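Local coordinates for protein Bm4233, isoform b (PDB 6ANY) that probably binds sterols or related lipids as a secreted venom allergen-like protein of the CAP superfamily, studied as a vaccine candidate against lymphatic filariasis, at residues Arg42-Leu47 with Ile177-Glu182; Gly141-Ile146 with Cys164-Ala169; Pro183-Ser188 with Cys195-Gly200. All coordinates share one frame; numbering follows the deposited sequence.

Interaction 1: residues Arg42-Leu47 with Ile177-Glu182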
ATOM      1  N   ARG A  42       2.435   1.621 -18.591  1.00 16.72           N
ATOM      2  CA  ARG A  42       1.362   0.645 -18.458  1.00 17.97           C
ATOM      3  C   ARG A  42       1.883  -0.683 -17.960  1.00 15.98           C
ATOM      4  O   ARG A  42       2.997  -1.062 -18.288  1.00 16.71           O
ATOM      5  CB  ARG A  42       0.563   0.475 -19.758  1.00 20.96           C
ATOM      6  CG  ARG A  42      -0.343   1.670 -20.044  1.00 21.81           C
ATOM      7  CD  ARG A  42      -0.948   1.649 -21.462  1.00 23.28           C
ATOM      8  NE  ARG A  42      -2.084   0.748 -21.580  1.00 24.13           N
ATOM      9  CZ  ARG A  42      -3.347   1.060 -21.307  1.00 24.81           C
ATOM     10  NH1 ARG A  42      -3.652   2.267 -20.873  1.00 27.42           N
ATOM     11  NH2 ARG A  42      -4.317   0.161 -21.484  1.00 23.34           N
ATOM     12  N   GLY A  43       1.090  -1.330 -17.104  1.00 15.01           N
ATOM     13  CA  GLY A  43       1.459  -2.534 -16.418  1.00 16.43           C
ATOM     14  C   GLY A  43       0.515  -3.706 -16.572  1.00 16.64           C
ATOM     15  O   GLY A  43      -0.669  -3.507 -16.886  1.00 18.47           O
ATOM     16  N   LYS A  44       1.073  -4.921 -16.416  1.00 16.52           N
ATOM     17  CA  LYS A  44       0.306  -6.168 -16.455  1.00 16.37           C
ATOM     18  C   LYS A  44       0.639  -6.959 -15.234  1.00 15.23           C
ATOM     19  O   LYS A  44       1.621  -6.658 -14.497  1.00 16.10           O
ATOM     20  CB  LYS A  44       0.576  -6.975 -17.717  1.00 18.67           C
ATOM     21  CG  LYS A  44       1.955  -7.628 -17.751  1.00 21.60           C
ATOM     22  CD  LYS A  44       2.178  -8.342 -19.058  1.00 23.83           C
ATOM     23  CE  LYS A  44       3.112  -9.508 -18.858  1.00 30.82           C
ATOM     24  NZ  LYS A  44       3.755  -9.836 -20.184  1.00 38.25           N
ATOM     25  N   ASN A  45      -0.199  -7.934 -14.963  1.00 14.17           N
ATOM     26  CA  ASN A  45      -0.078  -8.773 -13.765  1.00 14.16           C
ATOM     27  C   ASN A  45       0.015  -7.999 -12.408  1.00 13.58           C
ATOM     28  O   ASN A  45       0.656  -8.450 -11.477  1.00 13.16           O
ATOM     29  CB  ASN A  45       1.067  -9.762 -13.906  1.00 15.57           C
ATOM     30  CG  ASN A  45       0.771 -10.849 -14.917  1.00 17.73           C
ATOM     31  OD1 ASN A  45      -0.336 -11.310 -15.030  1.00 19.84           O
ATOM     32  ND2 ASN A  45       1.781 -11.238 -15.657  1.00 18.50           N
ATOM     33  N   MET A  46      -0.631  -6.846 -12.306  1.00 14.63           N
ATOM     34  CA  MET A  46      -0.654  -6.104 -11.034  1.00 15.28           C
ATOM     35  C   MET A  46      -1.786  -6.749 -10.233  1.00 14.90           C
ATOM     36  O   MET A  46      -2.933  -6.696 -10.633  1.00 16.25           O
ATOM     37  CB  MET A  46      -0.890  -4.624 -11.287  1.00 16.02           C
ATOM     38  CG  MET A  46      -1.226  -3.772 -10.072  1.00 16.55           C
ATOM     39  SD  MET A  46       0.297  -3.377  -9.189  1.00 16.49           S
ATOM     40  CE  MET A  46       0.931  -2.082 -10.155  1.00 14.53           C
ATOM     41  N   LEU A  47      -1.439  -7.380  -9.108  1.00 14.47           N
ATOM     42  CA  LEU A  47      -2.425  -8.111  -8.298  1.00 14.02           C
ATOM     43  C   LEU A  47      -3.417  -7.203  -7.567  1.00 14.21           C
ATOM     44  O   LEU A  47      -3.051  -6.109  -7.088  1.00 15.27           O
ATOM     45  CB  LEU A  47      -1.723  -9.046  -7.296  1.00 13.71           C
ATOM     46  CG  LEU A  47      -0.855 -10.129  -7.951  1.00 14.41           C
ATOM     47  CD1 LEU A  47      -0.102 -10.972  -6.936  1.00 15.07           C
ATOM     48  CD2 LEU A  47      -1.680 -11.004  -8.935  1.00 14.48           C
ATOM     49  N   ILE A 177       9.172  -3.154 -10.059  1.00 16.04           N
ATOM     50  CA  ILE A 177       8.090  -2.788  -9.148  1.00 17.76           C
ATOM     51  C   ILE A 177       6.793  -3.486  -9.606  1.00 17.72           C
ATOM     52  O   ILE A 177       6.064  -4.112  -8.811  1.00 14.63           O
ATOM     53  CB  ILE A 177       7.910  -1.268  -9.127  1.00 17.74           C
ATOM     54  CG1 ILE A 177       9.206  -0.619  -8.577  1.00 16.83           C
ATOM     55  CG2 ILE A 177       6.662  -0.880  -8.289  1.00 17.78           C
ATOM     56  CD1 ILE A 177       9.391   0.793  -9.019  1.00 16.53           C
ATOM     57  N   TYR A 178       6.550  -3.395 -10.909  1.00 17.93           N
ATOM     58  CA  TYR A 178       5.505  -4.157 -11.559  1.00 18.23           C
ATOM     59  C   TYR A 178       5.892  -4.469 -13.002  1.00 17.95           C
ATOM     60  O   TYR A 178       6.753  -3.840 -13.534  1.00 18.11           O
ATOM     61  CB  TYR A 178       4.155  -3.425 -11.504  1.00 17.26           C
ATOM     62  CG  TYR A 178       4.089  -2.060 -12.161  1.00 16.57           C
ATOM     63  CD1 TYR A 178       4.414  -0.920 -11.445  1.00 16.94           C
ATOM     64  CD2 TYR A 178       3.622  -1.902 -13.478  1.00 17.56           C
ATOM     65  CE1 TYR A 178       4.346   0.332 -12.007  1.00 17.29           C
ATOM     66  CE2 TYR A 178       3.560  -0.636 -14.086  1.00 17.79           C
ATOM     67  CZ  TYR A 178       3.939   0.495 -13.350  1.00 19.55           C
ATOM     68  OH  TYR A 178       3.878   1.780 -13.903  1.00 17.09           O
ATOM     69  N   GLU A 179       5.272  -5.473 -13.605  1.00 19.56           N
ATOM     70  CA  GLU A 179       5.631  -5.909 -14.984  1.00 20.61           C
ATOM     71  C   GLU A 179       5.063  -4.928 -16.021  1.00 17.46           C
ATOM     72  O   GLU A 179       3.915  -4.518 -15.923  1.00 17.95           O
ATOM     73  CB  GLU A 179       5.130  -7.318 -15.326  1.00 21.11           C
ATOM     74  CG  GLU A 179       5.590  -8.391 -14.394  1.00 25.37           C
ATOM     75  CD  GLU A 179       4.939  -9.747 -14.720  1.00 29.03           C
ATOM     76  OE1 GLU A 179       4.547  -9.911 -15.938  1.00 27.62           O
ATOM     77  OE2 GLU A 179       4.839 -10.593 -13.750  1.00 23.60           O
ATOM     78  N   LEU A 180       5.892  -4.568 -16.999  1.00 16.34           N
ATOM     79  CA  LEU A 180       5.481  -3.759 -18.149  1.00 16.64           C
ATOM     80  C   LEU A 180       4.600  -4.544 -19.099  1.00 16.13           C
ATOM     81  O   LEU A 180       4.942  -5.638 -19.516  1.00 13.73           O
ATOM     82  CB  LEU A 180       6.672  -3.253 -18.920  1.00 18.48           C
ATOM     83  CG  LEU A 180       7.636  -2.335 -18.118  1.00 20.86           C
ATOM     84  CD1 LEU A 180       8.714  -1.837 -19.032  1.00 23.70           C
ATOM     85  CD2 LEU A 180       6.900  -1.141 -17.567  1.00 20.77           C
ATOM     86  N   GLY A 181       3.412  -4.021 -19.357  1.00 15.84           N
ATOM     87  CA  GLY A 181       2.478  -4.693 -20.238  1.00 15.18           C
ATOM     88  C   GLY A 181       1.169  -3.971 -20.280  1.00 17.57           C
ATOM     89  O   GLY A 181       1.046  -2.800 -19.903  1.00 16.31           O
ATOM     90  N   GLU A 182       0.150  -4.689 -20.683  1.00 19.55           N
ATOM     91  CA  GLU A 182      -1.225  -4.162 -20.707  1.00 20.41           C
ATOM     92  C   GLU A 182      -2.067  -4.712 -19.522  1.00 20.12           C
ATOM     93  O   GLU A 182      -1.972  -5.903 -19.157  1.00 18.22           O
ATOM     94  CB  GLU A 182      -1.813  -4.562 -22.068  1.00 24.31           C
ATOM     95  CG  GLU A 182      -3.040  -3.803 -22.463  1.00 31.28           C
ATOM     96  CD  GLU A 182      -2.782  -2.382 -22.989  1.00 29.90           C
ATOM     97  OE1 GLU A 182      -3.792  -1.814 -23.488  1.00 30.16           O
ATOM     98  OE2 GLU A 182      -1.630  -1.868 -22.913  1.00 26.43           O
TER
HETATM   99  O   HOH W   1       2.989  -6.779 -12.039  1.00 11.74           O

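Interaction 2: residues Gly141-Ile146 with Cys164-Ala169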
ATOM      1  N   GLY A 141       3.572  -5.049  -7.736  1.00 16.00           N
ATOM      2  CA  GLY A 141       2.701  -5.985  -8.459  1.00 16.02           C
ATOM      3  C   GLY A 141       2.532  -7.322  -7.834  1.00 15.15           C
ATOM      4  O   GLY A 141       1.430  -7.843  -7.762  1.00 14.82           O
ATOM      5  N   LYS A 142       3.618  -7.867  -7.335  1.00 15.96           N
ATOM      6  CA  LYS A 142       3.537  -9.138  -6.620  1.00 17.68           C
ATOM      7  C   LYS A 142       2.804  -9.162  -5.237  1.00 15.86           C
ATOM      8  O   LYS A 142       2.346 -10.240  -4.821  1.00 16.48           O
ATOM      9  CB  LYS A 142       4.903  -9.803  -6.502  1.00 18.57           C
ATOM     10  CG  LYS A 142       5.397 -10.416  -7.815  1.00 20.47           C
ATOM     11  CD  LYS A 142       6.883 -10.819  -7.627  1.00 24.32           C
ATOM     12  CE  LYS A 142       7.650 -10.954  -8.962  1.00 26.79           C
ATOM     13  NZ  LYS A 142       7.405 -12.344  -9.420  1.00 28.93           N
ATOM     14  N   THR A 143       2.693  -8.033  -4.558  1.00 13.75           N
ATOM     15  CA  THR A 143       2.003  -7.976  -3.268  1.00 13.05           C
ATOM     16  C   THR A 143       0.514  -8.167  -3.538  1.00 14.02           C
ATOM     17  O   THR A 143       0.012  -7.594  -4.494  1.00 14.96           O
ATOM     18  CB  THR A 143       2.247  -6.606  -2.586  1.00 12.77           C
ATOM     19  OG1 THR A 143       3.658  -6.457  -2.316  1.00 12.84           O
ATOM     20  CG2 THR A 143       1.462  -6.497  -1.308  1.00 11.63           C
ATOM     21  N   HIS A 144      -0.167  -8.974  -2.727  1.00 13.70           N
ATOM     22  CA  HIS A 144      -1.608  -9.175  -2.869  1.00 16.51           C
ATOM     23  C   HIS A 144      -2.393  -9.172  -1.586  1.00 16.83           C
ATOM     24  O   HIS A 144      -3.605  -9.305  -1.633  1.00 18.71           O
ATOM     25  CB  HIS A 144      -1.955 -10.447  -3.693  1.00 16.52           C
ATOM     26  CG  HIS A 144      -1.567 -11.742  -3.069  1.00 16.71           C
ATOM     27  ND1 HIS A 144      -0.286 -12.275  -3.165  1.00 17.86           N
ATOM     28  CD2 HIS A 144      -2.329 -12.694  -2.471  1.00 17.23           C
ATOM     29  CE1 HIS A 144      -0.282 -13.478  -2.610  1.00 17.19           C
ATOM     30  NE2 HIS A 144      -1.505 -13.752  -2.185  1.00 17.61           N
ATOM     31  N   LYS A 145      -1.727  -8.939  -0.463  1.00 17.32           N
ATOM     32  CA  LYS A 145      -2.364  -8.944   0.857  1.00 17.85           C
ATOM     33  C   LYS A 145      -2.034  -7.682   1.618  1.00 15.81           C
ATOM     34  O   LYS A 145      -0.902  -7.237   1.625  1.00 15.78           O
ATOM     35  CB  LYS A 145      -1.897 -10.151   1.685  1.00 21.23           C
ATOM     36  CG  LYS A 145      -2.231 -11.467   1.001  1.00 25.04           C
ATOM     37  CD  LYS A 145      -2.029 -12.687   1.873  1.00 25.31           C
ATOM     38  CE  LYS A 145      -0.637 -13.292   1.671  1.00 30.85           C
ATOM     39  NZ  LYS A 145      -0.491 -14.633   2.375  1.00 32.44           N
ATOM     40  N   ILE A 146      -3.008  -7.117   2.292  1.00 14.91           N
ATOM     41  CA  ILE A 146      -2.787  -5.867   3.042  1.00 14.44           C
ATOM     42  C   ILE A 146      -3.584  -5.947   4.326  1.00 14.75           C
ATOM     43  O   ILE A 146      -4.673  -6.455   4.328  1.00 15.48           O
ATOM     44  CB  ILE A 146      -3.143  -4.622   2.230  1.00 13.07           C
ATOM     45  CG1 ILE A 146      -2.760  -3.375   3.035  1.00 14.97           C
ATOM     46  CG2 ILE A 146      -4.630  -4.594   1.838  1.00 13.51           C
ATOM     47  CD1 ILE A 146      -2.884  -2.087   2.248  1.00 14.37           C
ATOM     48  N   CYS A 164       0.433  -0.137   8.108  1.00 12.97           N
ATOM     49  CA  CYS A 164      -0.044  -1.112   7.128  1.00 13.47           C
ATOM     50  C   CYS A 164       1.057  -2.120   6.888  1.00 13.45           C
ATOM     51  O   CYS A 164       2.235  -1.731   6.720  1.00 13.47           O
ATOM     52  CB  CYS A 164      -0.515  -0.442   5.847  1.00 14.02           C
ATOM     53  SG  CYS A 164      -2.105   0.387   5.886  1.00 16.24           S
ATOM     54  N   HIS A 165       0.660  -3.389   6.888  1.00 13.69           N
ATOM     55  CA  HIS A 165       1.489  -4.549   6.521  1.00 14.04           C
ATOM     56  C   HIS A 165       1.074  -5.188   5.205  1.00 13.73           C
ATOM     57  O   HIS A 165      -0.113  -5.324   4.902  1.00 12.45           O
ATOM     58  CB  HIS A 165       1.436  -5.597   7.611  1.00 13.95           C
ATOM     59  CG  HIS A 165       2.237  -5.228   8.816  1.00 14.61           C
ATOM     60  ND1 HIS A 165       2.256  -5.988   9.961  1.00 14.21           N
ATOM     61  CD2 HIS A 165       3.078  -4.196   9.037  1.00 13.62           C
ATOM     62  CE1 HIS A 165       3.083  -5.451  10.831  1.00 12.92           C
ATOM     63  NE2 HIS A 165       3.612  -4.374  10.285  1.00 13.39           N
ATOM     64  N   TYR A 166       2.071  -5.595   4.429  1.00 14.55           N
ATOM     65  CA  TYR A 166       1.850  -6.088   3.054  1.00 14.32           C
ATOM     66  C   TYR A 166       2.518  -7.407   2.867  1.00 16.21           C
ATOM     67  O   TYR A 166       3.632  -7.603   3.342  1.00 17.77           O
ATOM     68  CB  TYR A 166       2.423  -5.117   2.030  1.00 14.69           C
ATOM     69  CG  TYR A 166       1.996  -3.654   2.219  1.00 14.78           C
ATOM     70  CD1 TYR A 166       2.519  -2.884   3.230  1.00 13.84           C
ATOM     71  CD2 TYR A 166       1.062  -3.073   1.375  1.00 14.20           C
ATOM     72  CE1 TYR A 166       2.126  -1.562   3.397  1.00 13.31           C
ATOM     73  CE2 TYR A 166       0.655  -1.801   1.542  1.00 13.60           C
ATOM     74  CZ  TYR A 166       1.186  -1.032   2.544  1.00 13.43           C
ATOM     75  OH  TYR A 166       0.724   0.263   2.595  1.00 11.41           O
ATOM     76  N   SER A 167       1.864  -8.319   2.156  1.00 17.68           N
ATOM     77  CA  SER A 167       2.444  -9.631   1.881  1.00 18.03           C
ATOM     78  C   SER A 167       2.020 -10.149   0.511  1.00 17.06           C
ATOM     79  O   SER A 167       0.845 -10.080   0.151  1.00 13.78           O
ATOM     80  CB  SER A 167       2.047 -10.631   2.969  1.00 20.27           C
ATOM     81  OG  SER A 167       2.533 -11.928   2.671  1.00 23.37           O
ATOM     82  N   PRO A 168       2.978 -10.668  -0.254  1.00 18.96           N
ATOM     83  CA  PRO A 168       4.371 -10.744   0.182  1.00 17.92           C
ATOM     84  C   PRO A 168       5.013  -9.367   0.164  1.00 17.37           C
ATOM     85  O   PRO A 168       4.518  -8.450  -0.491  1.00 18.68           O
ATOM     86  CB  PRO A 168       5.016 -11.640  -0.876  1.00 20.00           C
ATOM     87  CG  PRO A 168       4.196 -11.417  -2.099  1.00 20.00           C
ATOM     88  CD  PRO A 168       2.790 -11.206  -1.612  1.00 20.00           C
ATOM     89  N   ALA A 169       6.113  -9.239   0.888  1.00 16.82           N
ATOM     90  CA  ALA A 169       6.824  -7.999   0.996  1.00 17.89           C
ATOM     91  C   ALA A 169       7.366  -7.564  -0.327  1.00 18.91           C
ATOM     92  O   ALA A 169       7.806  -8.344  -1.072  1.00 18.16           O
ATOM     93  CB  ALA A 169       7.903  -8.065   2.037  1.00 18.00           C
TER

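Interaction 3: residues Pro183-Ser188 with Cys195-Gly200. With SO4 (sulfate ion), chain D.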
ATOM      1  N   PRO A 183      -2.922  -3.871 -18.924  1.00 19.45           N
ATOM      2  CA  PRO A 183      -3.856  -4.383 -17.937  1.00 20.40           C
ATOM      3  C   PRO A 183      -4.724  -5.528 -18.494  1.00 20.89           C
ATOM      4  O   PRO A 183      -5.096  -5.513 -19.654  1.00 21.49           O
ATOM      5  CB  PRO A 183      -4.681  -3.150 -17.580  1.00 20.65           C
ATOM      6  CG  PRO A 183      -3.760  -2.007 -17.869  1.00 19.78           C
ATOM      7  CD  PRO A 183      -3.137  -2.430 -19.137  1.00 21.36           C
ATOM      8  N   CYS A 184      -5.041  -6.506 -17.656  1.00 20.25           N
ATOM      9  CA  CYS A 184      -5.798  -7.659 -18.097  1.00 19.84           C
ATOM     10  C   CYS A 184      -7.255  -7.262 -18.547  1.00 19.88           C
ATOM     11  O   CYS A 184      -7.947  -6.393 -17.928  1.00 17.36           O
ATOM     12  CB  CYS A 184      -5.845  -8.705 -16.985  1.00 20.39           C
ATOM     13  SG  CYS A 184      -6.858  -8.257 -15.543  1.00 21.39           S
ATOM     14  N   LYS A 185      -7.660  -7.866 -19.649  1.00 19.07           N
ATOM     15  CA  LYS A 185      -8.981  -7.736 -20.210  1.00 22.31           C
ATOM     16  C   LYS A 185      -9.797  -9.012 -20.043  1.00 21.40           C
ATOM     17  O   LYS A 185     -11.019  -8.953 -20.066  1.00 18.25           O
ATOM     18  CB  LYS A 185      -8.891  -7.374 -21.679  1.00 24.68           C
ATOM     19  CG  LYS A 185      -8.610  -5.891 -21.893  1.00 28.73           C
ATOM     20  CD  LYS A 185      -7.629  -5.660 -23.039  1.00 36.45           C
ATOM     21  CE  LYS A 185      -8.252  -5.760 -24.387  1.00 41.47           C
ATOM     22  NZ  LYS A 185      -8.409  -4.402 -24.964  1.00 48.99           N
ATOM     23  N   THR A 186      -9.101 -10.140 -19.905  1.00 18.13           N
ATOM     24  CA  THR A 186      -9.749 -11.391 -19.750  1.00 17.71           C
ATOM     25  C   THR A 186      -8.913 -12.294 -18.834  1.00 17.67           C
ATOM     26  O   THR A 186      -7.738 -12.056 -18.642  1.00 16.24           O
ATOM     27  CB  THR A 186      -9.972 -12.062 -21.143  1.00 17.49           C
ATOM     28  OG1 THR A 186     -10.686 -13.248 -20.892  1.00 16.73           O
ATOM     29  CG2 THR A 186      -8.689 -12.453 -21.831  1.00 17.54           C
ATOM     30  N   ASP A 187      -9.501 -13.368 -18.309  1.00 17.27           N
ATOM     31  CA  ASP A 187      -8.756 -14.201 -17.339  1.00 16.09           C
ATOM     32  C   ASP A 187      -7.428 -14.736 -17.794  1.00 16.85           C
ATOM     33  O   ASP A 187      -6.463 -14.839 -16.984  1.00 17.17           O
ATOM     34  CB  ASP A 187      -9.624 -15.364 -16.818  1.00 17.09           C
ATOM     35  CG  ASP A 187     -10.861 -14.882 -15.994  1.00 16.86           C
ATOM     36  OD1 ASP A 187     -10.825 -13.770 -15.426  1.00 18.32           O
ATOM     37  OD2 ASP A 187     -11.852 -15.623 -15.874  1.00 17.05           O
ATOM     38  N   SER A 188      -7.366 -15.132 -19.058  1.00 16.06           N
ATOM     39  CA  SER A 188      -6.204 -15.783 -19.628  1.00 16.01           C
ATOM     40  C   SER A 188      -5.006 -14.840 -19.733  1.00 17.87           C
ATOM     41  O   SER A 188      -3.879 -15.303 -19.817  1.00 18.38           O
ATOM     42  CB  SER A 188      -6.532 -16.385 -21.019  1.00 16.02           C
ATOM     43  OG  SER A 188      -6.886 -15.372 -21.924  1.00 16.78           O
ATOM     44  N   CYS A 195      -8.998 -12.416 -13.844  1.00 18.45           N
ATOM     45  CA  CYS A 195      -8.830 -10.985 -14.103  1.00 18.49           C
ATOM     46  C   CYS A 195     -10.038 -10.257 -13.574  1.00 18.61           C
ATOM     47  O   CYS A 195     -11.180 -10.692 -13.792  1.00 17.58           O
ATOM     48  CB  CYS A 195      -8.664 -10.711 -15.621  1.00 19.26           C
ATOM     49  SG  CYS A 195      -8.775  -8.954 -16.056  1.00 21.66           S
ATOM     50  N   ALA A 196      -9.782  -9.145 -12.878  1.00 18.78           N
ATOM     51  CA  ALA A 196     -10.809  -8.232 -12.485  1.00 18.47           C
ATOM     52  C   ALA A 196     -10.911  -7.235 -13.600  1.00 18.65           C
ATOM     53  O   ALA A 196     -10.062  -6.347 -13.712  1.00 19.26           O
ATOM     54  CB  ALA A 196     -10.415  -7.548 -11.212  1.00 21.73           C
ATOM     55  N   LYS A 197     -11.903  -7.407 -14.458  1.00 20.62           N
ATOM     56  CA  LYS A 197     -11.993  -6.698 -15.737  1.00 22.41           C
ATOM     57  C   LYS A 197     -12.266  -5.173 -15.533  1.00 22.66           C
ATOM     58  O   LYS A 197     -11.731  -4.381 -16.278  1.00 18.90           O
ATOM     59  CB  LYS A 197     -13.045  -7.349 -16.632  1.00 26.25           C
ATOM     60  CG  LYS A 197     -13.200  -6.757 -18.038  1.00 29.74           C
ATOM     61  CD  LYS A 197     -14.098  -7.651 -18.927  1.00 31.94           C
ATOM     62  CE  LYS A 197     -14.150  -7.190 -20.389  1.00 36.04           C
ATOM     63  NZ  LYS A 197     -12.773  -7.141 -20.972  1.00 41.51           N
ATOM     64  N   LYS A 198     -13.086  -4.806 -14.553  1.00 21.08           N
ATOM     65  CA  LYS A 198     -13.332  -3.412 -14.262  1.00 26.32           C
ATOM     66  C   LYS A 198     -12.064  -2.658 -13.944  1.00 22.94           C
ATOM     67  O   LYS A 198     -11.888  -1.568 -14.440  1.00 20.70           O
ATOM     68  CB  LYS A 198     -14.315  -3.197 -13.093  1.00 34.03           C
ATOM     69  CG  LYS A 198     -15.784  -3.185 -13.506  1.00 42.84           C
ATOM     70  CD  LYS A 198     -16.684  -3.041 -12.280  1.00 49.15           C
ATOM     71  CE  LYS A 198     -16.710  -4.315 -11.424  1.00 53.76           C
ATOM     72  NZ  LYS A 198     -17.957  -5.107 -11.633  1.00 55.93           N
ATOM     73  N   SER A 199     -11.172  -3.263 -13.172  1.00 19.85           N
ATOM     74  CA  SER A 199      -9.965  -2.570 -12.771  1.00 18.74           C
ATOM     75  C   SER A 199      -8.776  -2.893 -13.658  1.00 17.07           C
ATOM     76  O   SER A 199      -7.808  -2.153 -13.671  1.00 17.22           O
ATOM     77  CB  SER A 199      -9.672  -2.869 -11.297  1.00 17.22           C
ATOM     78  OG  SER A 199      -9.412  -4.218 -11.087  1.00 17.13           O
ATOM     79  N   GLY A 200      -8.790  -4.039 -14.346  1.00 16.49           N
ATOM     80  CA  GLY A 200      -7.629  -4.483 -15.120  1.00 14.16           C
ATOM     81  C   GLY A 200      -6.574  -5.107 -14.210  1.00 14.63           C
ATOM     82  O   GLY A 200      -5.436  -5.313 -14.604  1.00 14.37           O
TER
HETATM   83  S   SO4 D 307     -14.903  -8.056 -12.591  1.00 35.19           S
HETATM   84  O1  SO4 D 307     -16.232  -8.320 -12.010  1.00 38.85           O
HETATM   85  O2  SO4 D 307     -14.025  -7.765 -11.456  1.00 35.15           O
HETATM   86  O3  SO4 D 307     -14.297  -9.170 -13.366  1.00 32.26           O
HETATM   87  O4  SO4 D 307     -15.045  -6.808 -13.361  1.00 39.49           O
HETATM   88  O   HOH W   2      -9.784  -4.553 -18.174  1.00 16.73           O

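Interaction 1: residues Arg42-Leu47 with Ile177-Glu182
Arg42 begins the contact with both its backbone and its side chain. Its carbonyl O accepts the amide of Gly181 at 3.2 Å (Gly181 N to Arg42 O), while its guanidinium, brought round by a bend at chi3 (79°), forms a salt bridge with Glu182. Arg42 NE lies 3.0 Å from Glu182 OE2, which sits in the guanidinium plane yet is approached from above its own carboxylate plane. The second link, Arg42 NH2 to Glu182 OE1, is weak; the two flat groups are turned 46° apart.

Gly43 comes next and meets the edge of the Tyr178 ring, CA to CE2 at 3.7 Å; its CA also lies close to Glu179 O, in a bent C-H...O contact. That same oxygen receives the straight bond of the following amide, Lys44 N to Glu179 O, 2.9 Å. The extended Lys44 side chain runs past Gly181, its NZ near Glu179 OE1 but beyond salt-bridge range. Asn45 then turns the chain and presents ND2 to Glu179 OE1 at 3.1 Å, the carboxylate being met from above its plane. A water adds a further link, donating to Lys44 O and weakly to Asn45 O while accepting from Glu179 N. Met46, folded back at chi2 and chi3, places its CE obliquely to the Tyr178 ring, Met46 CE lying 3.7 Å from Tyr178 CG.

This small antiparallel pair rests on helix 10-28, where Leu27 touches both Met46 and Tyr178; Tyr178 OH bonds to Pro41 O, and strand 201-202 packs against Asn45 and Met46.

Interaction 2: residues Gly141-Ile146 with Cys164-Ala169
A classic beta bulge lies where strand 145-153 begins beside the end of strand 159-167 in the central sheet of the CAP domain: His144 and Lys145 together face Ser167. The carbonyl O of Ser167 accepts from His144 N at 3.2 Å, the donor standing above the carbonyl plane, and from Lys145 N in a weak, bent bond. In return, Ser167 N reaches Lys145 O at 3.0 Å. One residue on, Ile146 and Tyr166 form a non-hydrogen-bonded antiparallel pair, where C-H groups take over: Tyr166 CA approaches Lys145 O, and Ile146 CA approaches His165 O.

Just before the bulge, Thr143 grips the end of the other strand. Its OG1 donates to Pro168 O at 2.8 Å, nearly along the C=O axis, just after the cis Ser167-Pro168 peptide bond. With CG2 anti to the backbone N, the methyl is directed to the edge of the Tyr166 ring and lies 3.7 Å from Tyr166 CB. The His144 side chain crosses Pro168 at about a right angle, with ND1 3.6 Å from Pro168 CD, oblique to the ring, and the Ser167 carbonyl O over the rim of one face; the buried ND1 has no polar partner in the model. Ile146 extends beside Tyr166, pointing the same way, and its CD1 meets Tyr166 CE2 at 3.6 Å.

Layers of helix lie against both faces of the sheet. Helix 10-28 covers Ile146 and Tyr166, helix 53-63 covers Lys145 and Ser167 through Leu55, and helix 133-138 supplies Gln137, a second partner for Thr143 OG1. Strand 50-51 runs parallel alongside, bonded to His144 and Ile146.

Interaction 3: residues Pro183-Ser188 with Cys195-Gly200
The carboxylate of Asp187 meets Cys195 through one oxygen: Cys195 N donates to Asp187 OD1 at 2.8 Å, arriving on the anti side and 32° out of the carboxylate plane. Lys194 forms a salt bridge with the same oxygen. A second flat group, the peptide carbonyl of Lys185, is met in its plane and on a lone pair by Lys197 NZ, 2.7 Å from Lys185 O. The long Lys197 chain lies extended until it turns at chi4 (57°) to put the ammonium there.

Deeper in the contact is the disulfide, Cys184 SG to Cys195 SG, its chi3 of 82° close to the relaxed right angle. Farther along, Cys184 N bonds weakly to Gly200 O, and Gly200 CA points a C-H at Cys184 O. Water bridges Cys184 O and Lys197 O. At the backbone of Lys197 and Lys198, which have helical angles without regular bonds, a sulfate, probably from the crystallisation liquor, is held by Lys197 N and Lys198 N (3.0 Å to its O4), with Arg203 as a further donor.

With the neighbouring Cys190-Cys202 bridge, the cysteines pair first with third and second with fourth, a compact disulfide-bound extension that recalls the hinge of cysteine-rich secretory proteins.

Overall arrangement
The three contacts illustrate how cohesion changes from centre to periphery. Interaction 2 lies deepest, its centre about 7 Å from the centre of the chain, and relies on antiparallel strand pairing interrupted by a bulge, and on apolar packing. Interaction 1, its centre about 16 Å from that point, joins a loose strand pair whose inner side is apolar and whose outer side carries charged groups. Interaction 3, its centre about 20 Å from it, lacks strand pairing between its segments and combines a disulfide with side-chain-to-backbone hydrogen bonds. Interactions 1 and 2 meet: Gly141 probably hydrogen-bonds to Ile177 and Leu47. Interaction 3 continues the chain from interaction 1, Pro183 packing on Arg42 and Gly43, without touching interaction 2.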